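Long-range contacts in lipase aflb (Neosartorya fumigata, PDB 6IDY), which probably hydrolyses ester bonds of lipids, as a fungal lipase of the alpha/beta-hydrolase fold that also carries a bound calcium ion: residues S305-T316 against S336-Q347; L346-A355 against Y359-L369. One frame throughout, in Å; residues are numbered along the deposited sequence.

Interaction 1 of 2, residues S305-T316 against S336-Q347; sequences SAYVPTTTIYST and SRAVGVSNNHLQ. With SO4 (sulfate ion), chain E.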
loop_
_atom_site.group_PDB
_atom_site.type_symbol
_atom_site.label_atom_id
_atom_site.label_comp_id
_atom_site.label_asym_id
_atom_site.label_seq_id
_atom_site.Cartn_x
_atom_site.Cartn_y
_atom_site.Cartn_z
ATOM N N SER A 305 15.708 3.693 10.950
ATOM C CA SER A 305 15.578 2.593 11.911
ATOM C C SER A 305 14.109 2.502 12.315
ATOM O O SER A 305 13.392 3.501 12.247
ATOM C CB SER A 305 16.438 2.822 13.156
ATOM O OG SER A 305 17.748 2.305 12.995
ATOM N N ALA A 306 13.658 1.316 12.736
ATOM C CA ALA A 306 12.271 1.139 13.166
ATOM C C ALA A 306 11.962 1.883 14.470
ATOM O O ALA A 306 12.872 2.153 15.264
ATOM C CB ALA A 306 11.953 -0.335 13.320
ATOM N N TYR A 307 10.674 2.223 14.679
ATOM C CA TYR A 307 10.192 2.909 15.884
ATOM C C TYR A 307 9.452 1.944 16.782
ATOM O O TYR A 307 9.299 2.198 17.975
ATOM C CB TYR A 307 9.249 4.070 15.494
ATOM C CG TYR A 307 10.014 5.242 14.940
ATOM C CD1 TYR A 307 10.682 6.121 15.787
ATOM C CD2 TYR A 307 10.171 5.412 13.566
ATOM C CE1 TYR A 307 11.438 7.175 15.282
ATOM C CE2 TYR A 307 10.939 6.451 13.051
ATOM C CZ TYR A 307 11.586 7.319 13.915
ATOM O OH TYR A 307 12.359 8.334 13.420
ATOM N N VAL A 308 8.912 0.876 16.185
ATOM C CA VAL A 308 8.111 -0.166 16.851
ATOM C C VAL A 308 8.499 -1.501 16.163
ATOM O O VAL A 308 9.103 -1.430 15.085
ATOM C CB VAL A 308 6.572 0.130 16.707
ATOM C CG1 VAL A 308 6.187 1.482 17.297
ATOM C CG2 VAL A 308 6.096 0.028 15.253
ATOM N N PRO A 309 8.160 -2.705 16.703
ATOM C CA PRO A 309 8.501 -3.950 15.980
ATOM C C PRO A 309 8.006 -3.905 14.531
ATOM O O PRO A 309 6.801 -3.789 14.296
ATOM C CB PRO A 309 7.798 -5.037 16.799
ATOM C CG PRO A 309 7.760 -4.468 18.196
ATOM C CD PRO A 309 7.459 -3.006 17.973
ATOM N N THR A 310 8.948 -3.903 13.563
ATOM C CA THR A 310 8.593 -3.796 12.142
ATOM C C THR A 310 8.975 -5.050 11.352
ATOM O O THR A 310 10.100 -5.544 11.458
ATOM C CB THR A 310 9.157 -2.500 11.525
ATOM O OG1 THR A 310 8.752 -1.388 12.331
ATOM C CG2 THR A 310 8.689 -2.273 10.084
ATOM N N THR A 311 8.021 -5.537 10.545
ATOM C CA THR A 311 8.160 -6.693 9.665
ATOM C C THR A 311 8.036 -6.176 8.217
ATOM O O THR A 311 6.932 -5.844 7.781
ATOM C CB THR A 311 7.070 -7.734 10.008
ATOM O OG1 THR A 311 7.105 -8.008 11.408
ATOM C CG2 THR A 311 7.210 -9.028 9.207
ATOM N N THR A 312 9.166 -6.067 7.495
ATOM C CA THR A 312 9.155 -5.589 6.101
ATOM C C THR A 312 9.148 -6.797 5.185
ATOM O O THR A 312 9.827 -7.777 5.480
ATOM C CB THR A 312 10.304 -4.592 5.795
ATOM O OG1 THR A 312 11.542 -5.292 5.646
ATOM C CG2 THR A 312 10.429 -3.472 6.840
ATOM N N ILE A 313 8.321 -6.767 4.121
ATOM C CA ILE A 313 8.184 -7.890 3.187
ATOM C C ILE A 313 8.219 -7.329 1.780
ATOM O O ILE A 313 7.415 -6.459 1.436
ATOM C CB ILE A 313 6.935 -8.787 3.469
ATOM C CG1 ILE A 313 6.762 -9.082 4.995
ATOM C CG2 ILE A 313 7.035 -10.090 2.665
ATOM C CD1 ILE A 313 5.381 -9.401 5.463
ATOM N N TYR A 314 9.174 -7.800 0.972
ATOM C CA TYR A 314 9.399 -7.242 -0.364
ATOM C C TYR A 314 9.948 -8.246 -1.352
ATOM O O TYR A 314 10.510 -9.266 -0.953
ATOM C CB TYR A 314 10.329 -6.009 -0.258
ATOM C CG TYR A 314 11.653 -6.304 0.418
ATOM C CD1 TYR A 314 11.743 -6.415 1.808
ATOM C CD2 TYR A 314 12.823 -6.422 -0.322
ATOM C CE1 TYR A 314 12.964 -6.657 2.437
ATOM C CE2 TYR A 314 14.050 -6.659 0.296
ATOM C CZ TYR A 314 14.114 -6.782 1.675
ATOM O OH TYR A 314 15.319 -7.046 2.272
ATOM N N SER A 315 9.845 -7.909 -2.650
ATOM C CA SER A 315 10.221 -8.782 -3.754
ATOM C C SER A 315 11.159 -8.141 -4.776
ATOM O O SER A 315 10.999 -6.966 -5.106
ATOM C CB SER A 315 8.949 -9.248 -4.461
ATOM O OG SER A 315 9.186 -10.032 -5.618
ATOM N N THR A 316 12.067 -8.951 -5.350
ATOM C CA THR A 316 12.987 -8.561 -6.431
ATOM C C THR A 316 12.172 -8.107 -7.663
ATOM O O THR A 316 12.574 -7.176 -8.362
ATOM C CB THR A 316 13.887 -9.770 -6.794
ATOM O OG1 THR A 316 14.797 -9.996 -5.725
ATOM C CG2 THR A 316 14.692 -9.571 -8.100
ATOM N N SER A 336 18.464 0.366 15.254
ATOM C CA SER A 336 19.288 1.061 16.247
ATOM C C SER A 336 18.561 1.330 17.579
ATOM O O SER A 336 19.223 1.469 18.612
ATOM C CB SER A 336 19.859 2.348 15.659
ATOM O OG SER A 336 20.658 2.051 14.526
ATOM N N ARG A 337 17.210 1.361 17.567
ATOM C CA ARG A 337 16.420 1.557 18.793
ATOM C C ARG A 337 16.242 0.257 19.566
ATOM O O ARG A 337 15.872 0.296 20.739
ATOM C CB ARG A 337 15.047 2.177 18.490
ATOM C CG ARG A 337 15.166 3.548 17.867
ATOM C CD ARG A 337 13.852 4.293 17.715
ATOM N NE ARG A 337 14.151 5.629 17.198
ATOM C CZ ARG A 337 14.328 5.916 15.913
ATOM N NH1 ARG A 337 14.101 4.997 14.982
ATOM N NH2 ARG A 337 14.659 7.144 15.544
ATOM N N ALA A 338 16.519 -0.891 18.915
ATOM C CA ALA A 338 16.390 -2.248 19.463
ATOM C C ALA A 338 14.919 -2.557 19.785
ATOM O O ALA A 338 14.589 -2.958 20.902
ATOM C CB ALA A 338 17.290 -2.441 20.692
ATOM N N VAL A 339 14.035 -2.348 18.799
ATOM C CA VAL A 339 12.600 -2.627 18.949
ATOM C C VAL A 339 12.219 -3.967 18.282
ATOM O O VAL A 339 11.121 -4.475 18.495
ATOM C CB VAL A 339 11.694 -1.450 18.482
ATOM C CG1 VAL A 339 11.803 -0.258 19.427
ATOM C CG2 VAL A 339 11.991 -1.038 17.040
ATOM N N GLY A 340 13.145 -4.520 17.497
ATOM C CA GLY A 340 12.954 -5.757 16.755
ATOM C C GLY A 340 12.528 -5.444 15.337
ATOM O O GLY A 340 11.542 -4.730 15.120
ATOM N N VAL A 341 13.294 -5.936 14.363
ATOM C CA VAL A 341 13.042 -5.732 12.931
ATOM C C VAL A 341 13.348 -7.017 12.178
ATOM O O VAL A 341 14.354 -7.663 12.450
ATOM C CB VAL A 341 13.874 -4.550 12.327
ATOM C CG1 VAL A 341 13.673 -4.425 10.812
ATOM C CG2 VAL A 341 13.540 -3.230 12.995
ATOM N N SER A 342 12.501 -7.359 11.207
ATOM C CA SER A 342 12.774 -8.452 10.291
ATOM C C SER A 342 12.570 -7.894 8.890
ATOM O O SER A 342 11.556 -7.250 8.626
ATOM C CB SER A 342 11.910 -9.679 10.575
ATOM O OG SER A 342 10.533 -9.479 10.298
ATOM N N ASN A 343 13.588 -8.034 8.040
ATOM C CA ASN A 343 13.567 -7.563 6.655
ATOM C C ASN A 343 13.494 -8.804 5.810
ATOM O O ASN A 343 14.457 -9.565 5.710
ATOM C CB ASN A 343 14.776 -6.680 6.345
ATOM C CG ASN A 343 14.744 -5.387 7.119
ATOM O OD1 ASN A 343 13.841 -4.568 6.966
ATOM N ND2 ASN A 343 15.718 -5.188 7.977
ATOM N N ASN A 344 12.299 -9.050 5.282
ATOM C CA ASN A 344 11.957 -10.291 4.617
ATOM C C ASN A 344 11.870 -10.195 3.099
ATOM O O ASN A 344 10.854 -9.779 2.541
ATOM C CB ASN A 344 10.667 -10.851 5.241
ATOM C CG ASN A 344 10.753 -10.923 6.757
ATOM O OD1 ASN A 344 11.340 -11.847 7.332
ATOM N ND2 ASN A 344 10.200 -9.928 7.437
ATOM N N HIS A 345 12.962 -10.612 2.438
ATOM C CA HIS A 345 13.096 -10.644 0.984
ATOM C C HIS A 345 12.585 -11.998 0.509
ATOM O O HIS A 345 13.158 -13.033 0.866
ATOM C CB HIS A 345 14.564 -10.428 0.586
ATOM C CG HIS A 345 14.804 -10.373 -0.890
ATOM N ND1 HIS A 345 15.766 -11.160 -1.494
ATOM C CD2 HIS A 345 14.198 -9.619 -1.838
ATOM C CE1 HIS A 345 15.731 -10.849 -2.776
ATOM N NE2 HIS A 345 14.804 -9.923 -3.026
ATOM N N LEU A 346 11.481 -11.995 -0.268
ATOM C CA LEU A 346 10.840 -13.224 -0.765
ATOM C C LEU A 346 11.794 -14.198 -1.434
ATOM O O LEU A 346 11.766 -15.382 -1.121
ATOM C CB LEU A 346 9.673 -12.922 -1.732
ATOM C CG LEU A 346 8.536 -12.022 -1.265
ATOM C CD1 LEU A 346 7.468 -11.948 -2.338
ATOM C CD2 LEU A 346 7.903 -12.532 0.017
ATOM N N GLN A 347 12.635 -13.690 -2.350
ATOM C CA GLN A 347 13.577 -14.466 -3.160
ATOM C C GLN A 347 14.790 -14.984 -2.370
ATOM O O GLN A 347 15.547 -15.796 -2.896
ATOM C CB GLN A 347 14.003 -13.679 -4.417
ATOM C CG GLN A 347 12.868 -13.452 -5.441
ATOM C CD GLN A 347 11.821 -12.445 -4.994
ATOM O OE1 GLN A 347 12.100 -11.511 -4.231
ATOM N NE2 GLN A 347 10.587 -12.609 -5.460
HETATM S S SO4 E . 13.955 9.217 18.824
HETATM O O1 SO4 E . 13.126 8.689 19.909
HETATM O O2 SO4 E . 14.733 10.355 19.329
HETATM O O3 SO4 E . 14.853 8.179 18.357
HETATM O O4 SO4 E . 13.102 9.659 17.729
HETATM O O HOH W 1 15.057 0.588 15.579
#
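Tyr314 lays one ring face over His345 CA, 4.0 Å from the ring plane, on the final parallel strand pair, 310-314 with edge strand 341-345, of the alpha/beta-hydrolase sheet. Its CG sits between its own backbone N and carbonyl carbon (chi1 56°). The side chains cross at about a right angle, the rings forming an oblique pair, neither stacked nor edge-to-face. A broad ring can cover the neighbouring backbone; at the edge of the imidazole, His345 NE2 shares a hydrogen bond with Thr316 OG1 (2.7 Å). On the face carrying Thr312, Tyr314 and His345, Thr312 OG1 donates to a lone pair of Asn343 OD1 at 2.7 Å. On the face carrying Thr311, Ile313 and Asn344, Asn344 ND2 joins its backbone N on Thr312 O from the opposite side of the carbonyl plane; ND2 also donates to Ser342 OG, itself bonded to Gly384 O, which should limit the amide's rotation. Before the strands, the Arg337 guanidinium lies flat on Tyr307, centres 3.8 Å apart; NH1 donates to Ala306 O and Gly302 O, while NE and NH2 hold sulfate O3. Past the strands, Gln347 NE2 donates to Gly357 O and Ser315 OG, the latter also bonded to Tyr359 O, and Gln347 OE1 accepts from Thr316 N (2.8 Å).

Interaction 2 of 2, residues L346-A355 against Y359-L369; sequences LQTICGGKPA and YTHEGVLYNPL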
loop_
_atom_site.group_PDB
_atom_site.type_symbol
_atom_site.label_atom_id
_atom_site.label_comp_id
_atom_site.label_asym_id
_atom_site.label_seq_id
_atom_site.Cartn_x
_atom_site.Cartn_y
_atom_site.Cartn_z
ATOM N N LEU A 346 11.481 -11.995 -0.268
ATOM C CA LEU A 346 10.840 -13.224 -0.765
ATOM C C LEU A 346 11.794 -14.198 -1.434
ATOM O O LEU A 346 11.766 -15.382 -1.121
ATOM C CB LEU A 346 9.673 -12.922 -1.732
ATOM C CG LEU A 346 8.536 -12.022 -1.265
ATOM C CD1 LEU A 346 7.468 -11.948 -2.338
ATOM C CD2 LEU A 346 7.903 -12.532 0.017
ATOM N N GLN A 347 12.635 -13.690 -2.350
ATOM C CA GLN A 347 13.577 -14.466 -3.160
ATOM C C GLN A 347 14.790 -14.984 -2.370
ATOM O O GLN A 347 15.547 -15.796 -2.896
ATOM C CB GLN A 347 14.003 -13.679 -4.417
ATOM C CG GLN A 347 12.868 -13.452 -5.441
ATOM C CD GLN A 347 11.821 -12.445 -4.994
ATOM O OE1 GLN A 347 12.100 -11.511 -4.231
ATOM N NE2 GLN A 347 10.587 -12.609 -5.460
ATOM N N THR A 348 14.953 -14.557 -1.107
ATOM C CA THR A 348 16.005 -15.061 -0.220
ATOM C C THR A 348 15.400 -16.179 0.635
ATOM O O THR A 348 15.878 -17.309 0.577
ATOM C CB THR A 348 16.614 -13.930 0.638
ATOM O OG1 THR A 348 17.314 -13.024 -0.206
ATOM C CG2 THR A 348 17.576 -14.453 1.699
ATOM N N ILE A 349 14.357 -15.856 1.427
ATOM C CA ILE A 349 13.675 -16.794 2.329
ATOM C C ILE A 349 13.072 -17.982 1.565
ATOM O O ILE A 349 13.228 -19.123 2.009
ATOM C CB ILE A 349 12.642 -16.064 3.233
ATOM C CG1 ILE A 349 13.329 -14.972 4.085
ATOM C CG2 ILE A 349 11.866 -17.051 4.124
ATOM C CD1 ILE A 349 12.412 -13.921 4.590
ATOM N N CYS A 350 12.416 -17.716 0.413
ATOM C CA CYS A 350 11.805 -18.760 -0.415
ATOM C C CYS A 350 12.514 -18.914 -1.770
ATOM O O CYS A 350 11.858 -19.161 -2.780
ATOM C CB CYS A 350 10.307 -18.518 -0.583
ATOM S SG CYS A 350 9.349 -18.646 0.950
ATOM N N GLY A 351 13.844 -18.782 -1.770
ATOM C CA GLY A 351 14.675 -18.910 -2.965
ATOM C C GLY A 351 14.487 -20.226 -3.688
ATOM O O GLY A 351 14.558 -21.291 -3.063
ATOM N N GLY A 352 14.174 -20.138 -4.986
ATOM C CA GLY A 352 13.937 -21.289 -5.858
ATOM C C GLY A 352 12.700 -22.098 -5.514
ATOM O O GLY A 352 12.616 -23.276 -5.867
ATOM N N LYS A 353 11.735 -21.474 -4.811
ATOM C CA LYS A 353 10.478 -22.096 -4.388
ATOM C C LYS A 353 9.283 -21.274 -4.916
ATOM O O LYS A 353 9.474 -20.090 -5.209
ATOM C CB LYS A 353 10.423 -22.214 -2.846
ATOM C CG LYS A 353 11.532 -23.064 -2.207
ATOM C CD LYS A 353 11.238 -24.562 -2.249
ATOM C CE LYS A 353 12.250 -25.376 -1.475
ATOM N NZ LYS A 353 13.573 -25.431 -2.157
ATOM N N PRO A 354 8.055 -21.852 -5.030
ATOM C CA PRO A 354 6.914 -21.080 -5.570
ATOM C C PRO A 354 6.655 -19.702 -4.941
ATOM O O PRO A 354 6.422 -18.753 -5.685
ATOM C CB PRO A 354 5.729 -22.031 -5.370
ATOM C CG PRO A 354 6.327 -23.375 -5.500
ATOM C CD PRO A 354 7.658 -23.257 -4.785
ATOM N N ALA A 355 6.729 -19.578 -3.602
ATOM C CA ALA A 355 6.509 -18.311 -2.893
ATOM C C ALA A 355 7.617 -17.268 -3.138
ATOM O O ALA A 355 7.421 -16.085 -2.846
ATOM C CB ALA A 355 6.328 -18.560 -1.406
ATOM N N TYR A 359 6.525 -12.071 -7.864
ATOM C CA TYR A 359 5.565 -11.315 -7.076
ATOM C C TYR A 359 5.849 -9.856 -7.261
ATOM O O TYR A 359 6.908 -9.362 -6.881
ATOM C CB TYR A 359 5.552 -11.725 -5.592
ATOM C CG TYR A 359 4.975 -13.106 -5.403
ATOM C CD1 TYR A 359 5.780 -14.238 -5.516
ATOM C CD2 TYR A 359 3.611 -13.292 -5.184
ATOM C CE1 TYR A 359 5.248 -15.518 -5.394
ATOM C CE2 TYR A 359 3.069 -14.571 -5.047
ATOM C CZ TYR A 359 3.898 -15.679 -5.140
ATOM O OH TYR A 359 3.396 -16.944 -5.021
ATOM N N THR A 360 4.903 -9.170 -7.887
ATOM C CA THR A 360 4.984 -7.745 -8.203
ATOM C C THR A 360 4.886 -6.896 -6.917
ATOM O O THR A 360 4.737 -7.439 -5.818
ATOM C CB THR A 360 3.849 -7.406 -9.167
ATOM O OG1 THR A 360 2.625 -7.813 -8.556
ATOM C CG2 THR A 360 3.993 -8.084 -10.531
ATOM N N HIS A 361 4.963 -5.568 -7.067
ATOM C CA HIS A 361 4.833 -4.598 -5.980
ATOM C C HIS A 361 3.504 -4.862 -5.258
ATOM O O HIS A 361 3.488 -4.999 -4.035
ATOM C CB HIS A 361 4.860 -3.189 -6.584
ATOM C CG HIS A 361 4.797 -2.075 -5.591
ATOM N ND1 HIS A 361 5.855 -1.798 -4.743
ATOM C CD2 HIS A 361 3.830 -1.152 -5.398
ATOM C CE1 HIS A 361 5.484 -0.740 -4.043
ATOM N NE2 HIS A 361 4.280 -0.311 -4.412
ATOM N N GLU A 362 2.409 -4.991 -6.038
ATOM C CA GLU A 362 1.051 -5.318 -5.577
ATOM C C GLU A 362 0.937 -6.797 -5.201
ATOM O O GLU A 362 0.239 -7.121 -4.250
ATOM C CB GLU A 362 -0.032 -4.899 -6.609
ATOM C CG GLU A 362 0.029 -5.554 -7.995
ATOM C CD GLU A 362 1.107 -5.094 -8.967
ATOM O OE1 GLU A 362 1.859 -4.153 -8.628
ATOM O OE2 GLU A 362 1.211 -5.683 -10.066
ATOM N N GLY A 363 1.664 -7.659 -5.917
ATOM C CA GLY A 363 1.686 -9.109 -5.720
ATOM C C GLY A 363 2.094 -9.600 -4.348
ATOM O O GLY A 363 1.658 -10.673 -3.932
ATOM N N VAL A 364 2.918 -8.824 -3.619
ATOM C CA VAL A 364 3.339 -9.205 -2.260
ATOM C C VAL A 364 2.097 -9.271 -1.319
ATOM O O VAL A 364 2.086 -10.074 -0.382
ATOM C CB VAL A 364 4.522 -8.345 -1.710
ATOM C CG1 VAL A 364 5.047 -8.901 -0.380
ATOM C CG2 VAL A 364 5.665 -8.275 -2.718
ATOM N N LEU A 365 1.015 -8.512 -1.641
ATOM C CA LEU A 365 -0.249 -8.530 -0.882
ATOM C C LEU A 365 -0.929 -9.916 -0.887
ATOM O O LEU A 365 -1.697 -10.228 0.028
ATOM C CB LEU A 365 -1.225 -7.463 -1.398
ATOM C CG LEU A 365 -0.826 -5.998 -1.192
ATOM C CD1 LEU A 365 -1.643 -5.085 -2.102
ATOM C CD2 LEU A 365 -0.955 -5.586 0.279
ATOM N N TYR A 366 -0.659 -10.734 -1.919
ATOM C CA TYR A 366 -1.227 -12.078 -2.000
ATOM C C TYR A 366 -0.145 -13.164 -1.875
ATOM O O TYR A 366 -0.402 -14.321 -2.197
ATOM C CB TYR A 366 -2.132 -12.269 -3.245
ATOM C CG TYR A 366 -1.500 -11.970 -4.593
ATOM C CD1 TYR A 366 -0.514 -12.799 -5.125
ATOM C CD2 TYR A 366 -1.958 -10.918 -5.379
ATOM C CE1 TYR A 366 0.045 -12.547 -6.377
ATOM C CE2 TYR A 366 -1.413 -10.662 -6.638
ATOM C CZ TYR A 366 -0.418 -11.486 -7.136
ATOM O OH TYR A 366 0.138 -11.223 -8.365
ATOM N N ASN A 367 1.057 -12.796 -1.401
ATOM C CA ASN A 367 2.154 -13.753 -1.240
ATOM C C ASN A 367 1.972 -14.620 0.034
ATOM O O ASN A 367 1.706 -14.067 1.103
ATOM C CB ASN A 367 3.515 -13.051 -1.258
ATOM C CG ASN A 367 4.656 -14.018 -1.144
ATOM O OD1 ASN A 367 5.068 -14.391 -0.047
ATOM N ND2 ASN A 367 5.166 -14.479 -2.272
ATOM N N PRO A 368 2.118 -15.969 -0.057
ATOM C CA PRO A 368 1.903 -16.815 1.136
ATOM C C PRO A 368 2.878 -16.578 2.281
ATOM O O PRO A 368 2.468 -16.674 3.438
ATOM C CB PRO A 368 1.982 -18.241 0.591
ATOM C CG PRO A 368 2.693 -18.126 -0.690
ATOM C CD PRO A 368 2.404 -16.789 -1.253
ATOM N N LEU A 369 4.147 -16.254 1.967
ATOM C CA LEU A 369 5.161 -15.945 2.977
ATOM C C LEU A 369 4.820 -14.615 3.665
ATOM O O LEU A 369 4.913 -14.536 4.890
ATOM C CB LEU A 369 6.584 -15.932 2.377
ATOM C CG LEU A 369 7.743 -15.551 3.319
ATOM C CD1 LEU A 369 8.003 -16.634 4.381
ATOM C CD2 LEU A 369 9.003 -15.219 2.537
#
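The forked end of Leu346 lies over one face of the Asn367 amide, CD1 above the nitrogen end at 3.4 Å from ND2 and CD2 above the oxygen end at 3.4 Å from OD1. The two side chains approach from opposite directions, and a branched leucine suits the place because one methyl can meet each end of the flat group. CD1 also presses on CB of Tyr359 and, less closely, on CG2 of Val364. The nitrogen edge of the amide abuts the face of the Tyr359 ring, Asn367 ND2 standing 3.1 Å above the ring plane, over its centre, while the phenol oxygen is held by Val398 O. Walled in this way, the amide nitrogen points its N-H at Ala355 O, 2.8 Å away, on a lone pair and within the amide plane. The other end, OD1, accepts a weak bond from Leu369 N, so asparagine fits as a residue that can donate to the 3-10 turn at 354-355 and cap a helix at once.

A second bump is the end of Leu369. CG is anti to the backbone N (chi1 177°), and CD2 enters the notch between CG2 of Ile349 and SG of Cys350, 3.8 Å from each; the sulfur is bonded to Cys395. Small Ala355 lets its CB rest on CG of Pro368 at 3.7 Å.

The arrangement packs the turns on both sides of His361, whose bonds to Asp318 and Ser233 are consistent with the catalytic triad of an alpha/beta-hydrolase, and ends in an N-capped helix, 368-379.

How the interactions relate
Interaction 1 closes before interaction 2 opens along the chain, and their centres lie 16 Å apart. Leu346 and Gln347, at the start of helix 346-349, belong to both, so the edge strand runs directly from the sheet into the packed turns. The two also touch: Ser315 OG probably bonds to Tyr359 O at 2.7 Å, and Ile313 and Ser315 pack on Val364. Interaction 1 thus sets the strand ends just before Asp318, and interaction 2 the loop with His361, consistent with bringing triad residues together. Helix 368-379, begun in interaction 2, runs back beside Thr311 and Asn344 and carries Ala377 of the calcium site, near Pro309.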